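Local coordinates for protein cyclodipeptide synthase, BtCDPS (PDB 6ZTU) that probably joins two aminoacyl groups into a cyclic dipeptide, normally taking them from aminoacyl-tRNAs, at residues K69-A74 with H148-S153. Numbering follows the deposited sequence.
Sequences KNLLEA and HDALSS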
ATOM      1  N   LYS A  69      -5.211  13.098  -0.458  1.00 31.23           N
ATOM      2  CA  LYS A  69      -5.840  14.297   0.100  1.00 31.66           C
ATOM      3  C   LYS A  69      -7.182  13.977   0.754  1.00 30.67           C
ATOM      4  O   LYS A  69      -7.574  14.648   1.718  1.00 32.12           O
ATOM      5  CB  LYS A  69      -6.001  15.367  -0.985  1.00 30.43           C
ATOM      6  CG  LYS A  69      -7.122  15.139  -1.979  1.00 34.23           C
ATOM      7  CD  LYS A  69      -7.126  16.235  -3.047  1.00 40.12           C
ATOM      8  CE  LYS A  69      -8.542  16.609  -3.480  1.00 44.24           C
ATOM      9  NZ  LYS A  69      -9.561  15.551  -3.178  1.00 45.96           N
ATOM     10  N   ASN A  70      -7.884  12.946   0.270  1.00 29.10           N
ATOM     11  CA  ASN A  70      -9.178  12.580   0.849  1.00 31.80           C
ATOM     12  C   ASN A  70      -9.053  12.203   2.311  1.00 33.82           C
ATOM     13  O   ASN A  70      -9.982  12.443   3.096  1.00 32.77           O
ATOM     14  CB  ASN A  70      -9.807  11.415   0.083  1.00 30.02           C
ATOM     15  CG  ASN A  70     -10.200  11.791  -1.316  1.00 29.76           C
ATOM     16  OD1 ASN A  70      -9.451  12.486  -2.006  1.00 36.17           O
ATOM     17  ND2 ASN A  70     -11.377  11.347  -1.754  1.00 29.71           N
ATOM     18  N   LEU A  71      -7.924  11.594   2.692  1.00 30.22           N
ATOM     19  CA  LEU A  71      -7.721  11.204   4.080  1.00 31.51           C
ATOM     20  C   LEU A  71      -7.681  12.431   4.978  1.00 36.45           C
ATOM     21  O   LEU A  71      -8.195  12.407   6.100  1.00 37.33           O
ATOM     22  CB  LEU A  71      -6.429  10.394   4.221  1.00 28.31           C
ATOM     23  CG  LEU A  71      -6.309   9.122   3.372  1.00 27.80           C
ATOM     24  CD1 LEU A  71      -4.976   8.465   3.647  1.00 27.88           C
ATOM     25  CD2 LEU A  71      -7.458   8.147   3.652  1.00 31.21           C
ATOM     26  N   LEU A  72      -7.084  13.517   4.491  1.00 35.01           N
ATOM     27  CA  LEU A  72      -7.057  14.757   5.261  1.00 37.44           C
ATOM     28  C   LEU A  72      -8.386  15.500   5.166  1.00 35.85           C
ATOM     29  O   LEU A  72      -8.901  15.980   6.180  1.00 42.19           O
ATOM     30  CB  LEU A  72      -5.893  15.633   4.788  1.00 33.33           C
ATOM     31  CG  LEU A  72      -4.484  15.018   4.840  1.00 36.66           C
ATOM     32  CD1 LEU A  72      -3.447  15.963   4.233  1.00 39.97           C
ATOM     33  CD2 LEU A  72      -4.081  14.624   6.254  1.00 37.14           C
ATOM     34  N   GLU A  73      -8.976  15.568   3.968  1.00 33.61           N
ATOM     35  CA  GLU A  73     -10.261  16.241   3.802  1.00 34.46           C
ATOM     36  C   GLU A  73     -11.335  15.627   4.687  1.00 43.10           C
ATOM     37  O   GLU A  73     -12.249  16.324   5.144  1.00 39.93           O
ATOM     38  CB  GLU A  73     -10.692  16.190   2.338  1.00 35.83           C
ATOM     39  CG  GLU A  73      -9.796  17.005   1.424  1.00 34.21           C
ATOM     40  CD  GLU A  73     -10.193  16.889  -0.017  1.00 38.20           C
ATOM     41  OE1 GLU A  73     -10.732  15.836  -0.417  1.00 36.57           O
ATOM     42  OE2 GLU A  73      -9.971  17.860  -0.763  1.00 39.85           O
ATOM     43  N   ALA A  74     -11.254  14.316   4.930  1.00 39.54           N
ATOM     44  CA  ALA A  74     -12.241  13.679   5.795  1.00 41.54           C
ATOM     45  C   ALA A  74     -12.003  14.016   7.261  1.00 38.45           C
ATOM     46  O   ALA A  74     -12.953  14.048   8.049  1.00 49.51           O
ATOM     47  CB  ALA A  74     -12.226  12.164   5.583  1.00 32.40           C
ATOM     48  N   HIS A 148     -12.202   3.096   7.396  1.00 24.27           N
ATOM     49  CA  HIS A 148     -12.240   3.398   8.823  1.00 27.54           C
ATOM     50  C   HIS A 148     -10.860   3.256   9.451  1.00 30.34           C
ATOM     51  O   HIS A 148     -10.439   4.106  10.241  1.00 31.92           O
ATOM     52  CB  HIS A 148     -13.255   2.480   9.507  1.00 30.71           C
ATOM     53  CG  HIS A 148     -13.623   2.914  10.892  1.00 32.60           C
ATOM     54  ND1 HIS A 148     -12.790   2.727  11.975  1.00 37.26           N
ATOM     55  CD2 HIS A 148     -14.724   3.541  11.367  1.00 35.36           C
ATOM     56  CE1 HIS A 148     -13.364   3.216  13.059  1.00 35.05           C
ATOM     57  NE2 HIS A 148     -14.541   3.714  12.718  1.00 34.52           N
ATOM     58  N   ASP A 149     -10.145   2.176   9.114  1.00 26.79           N
ATOM     59  CA  ASP A 149      -8.791   1.977   9.626  1.00 29.55           C
ATOM     60  C   ASP A 149      -7.892   3.144   9.251  1.00 31.43           C
ATOM     61  O   ASP A 149      -7.118   3.645  10.078  1.00 30.64           O
ATOM     62  CB  ASP A 149      -8.188   0.689   9.064  1.00 31.34           C
ATOM     63  CG  ASP A 149      -8.839  -0.563   9.601  1.00 37.10           C
ATOM     64  OD1 ASP A 149      -9.638  -0.490  10.562  1.00 33.01           O
ATOM     65  OD2 ASP A 149      -8.541  -1.635   9.027  1.00 38.13           O
ATOM     66  N   ALA A 150      -7.952   3.560   7.982  1.00 30.80           N
ATOM     67  CA  ALA A 150      -7.110   4.650   7.506  1.00 29.70           C
ATOM     68  C   ALA A 150      -7.412   5.948   8.245  1.00 29.86           C
ATOM     69  O   ALA A 150      -6.493   6.702   8.580  1.00 31.86           O
ATOM     70  CB  ALA A 150      -7.298   4.840   5.995  1.00 30.56           C
ATOM     71  N   LEU A 151      -8.690   6.226   8.508  1.00 27.74           N
ATOM     72  CA  LEU A 151      -9.051   7.478   9.176  1.00 30.20           C
ATOM     73  C   LEU A 151      -8.753   7.413  10.664  1.00 35.00           C
ATOM     74  O   LEU A 151      -8.254   8.383  11.242  1.00 38.70           O
ATOM     75  CB  LEU A 151     -10.529   7.802   8.951  1.00 27.99           C
ATOM     76  CG  LEU A 151     -10.932   8.196   7.528  1.00 26.38           C
ATOM     77  CD1 LEU A 151     -12.421   8.457   7.440  1.00 29.35           C
ATOM     78  CD2 LEU A 151     -10.142   9.416   7.037  1.00 31.64           C
ATOM     79  N   SER A 152      -9.031   6.271  11.297  1.00 31.62           N
ATOM     80  CA  SER A 152      -8.801   6.150  12.733  1.00 37.55           C
ATOM     81  C   SER A 152      -7.318   6.268  13.072  1.00 39.50           C
ATOM     82  O   SER A 152      -6.949   6.944  14.038  1.00 43.02           O
ATOM     83  CB  SER A 152      -9.391   4.829  13.240  1.00 37.35           C
ATOM     84  OG  SER A 152      -8.400   3.824  13.282  1.00 43.90           O
ATOM     85  N   SER A 153      -6.445   5.640  12.280  1.00 34.95           N
ATOM     86  CA  SER A 153      -5.026   5.697  12.614  1.00 38.68           C
ATOM     87  C   SER A 153      -4.459   7.097  12.409  1.00 40.43           C
ATOM     88  O   SER A 153      -3.534   7.498  13.123  1.00 44.17           O
ATOM     89  CB  SER A 153      -4.236   4.664  11.806  1.00 41.23           C
ATOM     90  OG  SER A 153      -4.289   4.917  10.415  1.00 41.69           O
TER
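Asp149 O, next in the chain to Ala150 and Leu151, which touch Leu71 and Ala74, is gripped from opposite faces of its carbonyl plane: Ser153 N arrives at 3.0 Å, and Ser153 OG bonds back to the same Asp149 O at 3.1 Å. No hydrogen bond joins the two helices; the contact is small and rests on methyl groups, one of them against a backbone carbonyl. Leu151 does most of the touching: its CD2 methyl lies 3.7 Å from Ala74 CB, with Leu71 O also 3.7 Å from Leu151 CD2. Leu151 CG stands anti to its own carbonyl carbon (chi1 -69°), which carries the branch across to helix 68-74. Beside it, Leu71 CD2 lies 4.1 Å from Ala150 CB. Both leucines are buried and also pack on Ala173 of helix 167-191. On the far flank of 69-74, Lys69 NZ meets Glu73 OE1 at 3.0 Å from above the carboxylate plane, a salt bridge; Glu73 OE1 is also hydrogen-bonded to His172 NE2. The short segment axes cross at -63° and approach to 10.1 Å, setting the helix after strand 58-63 against helix 137-157 in the Rossmann-like HUP fold of cyclodipeptide synthases.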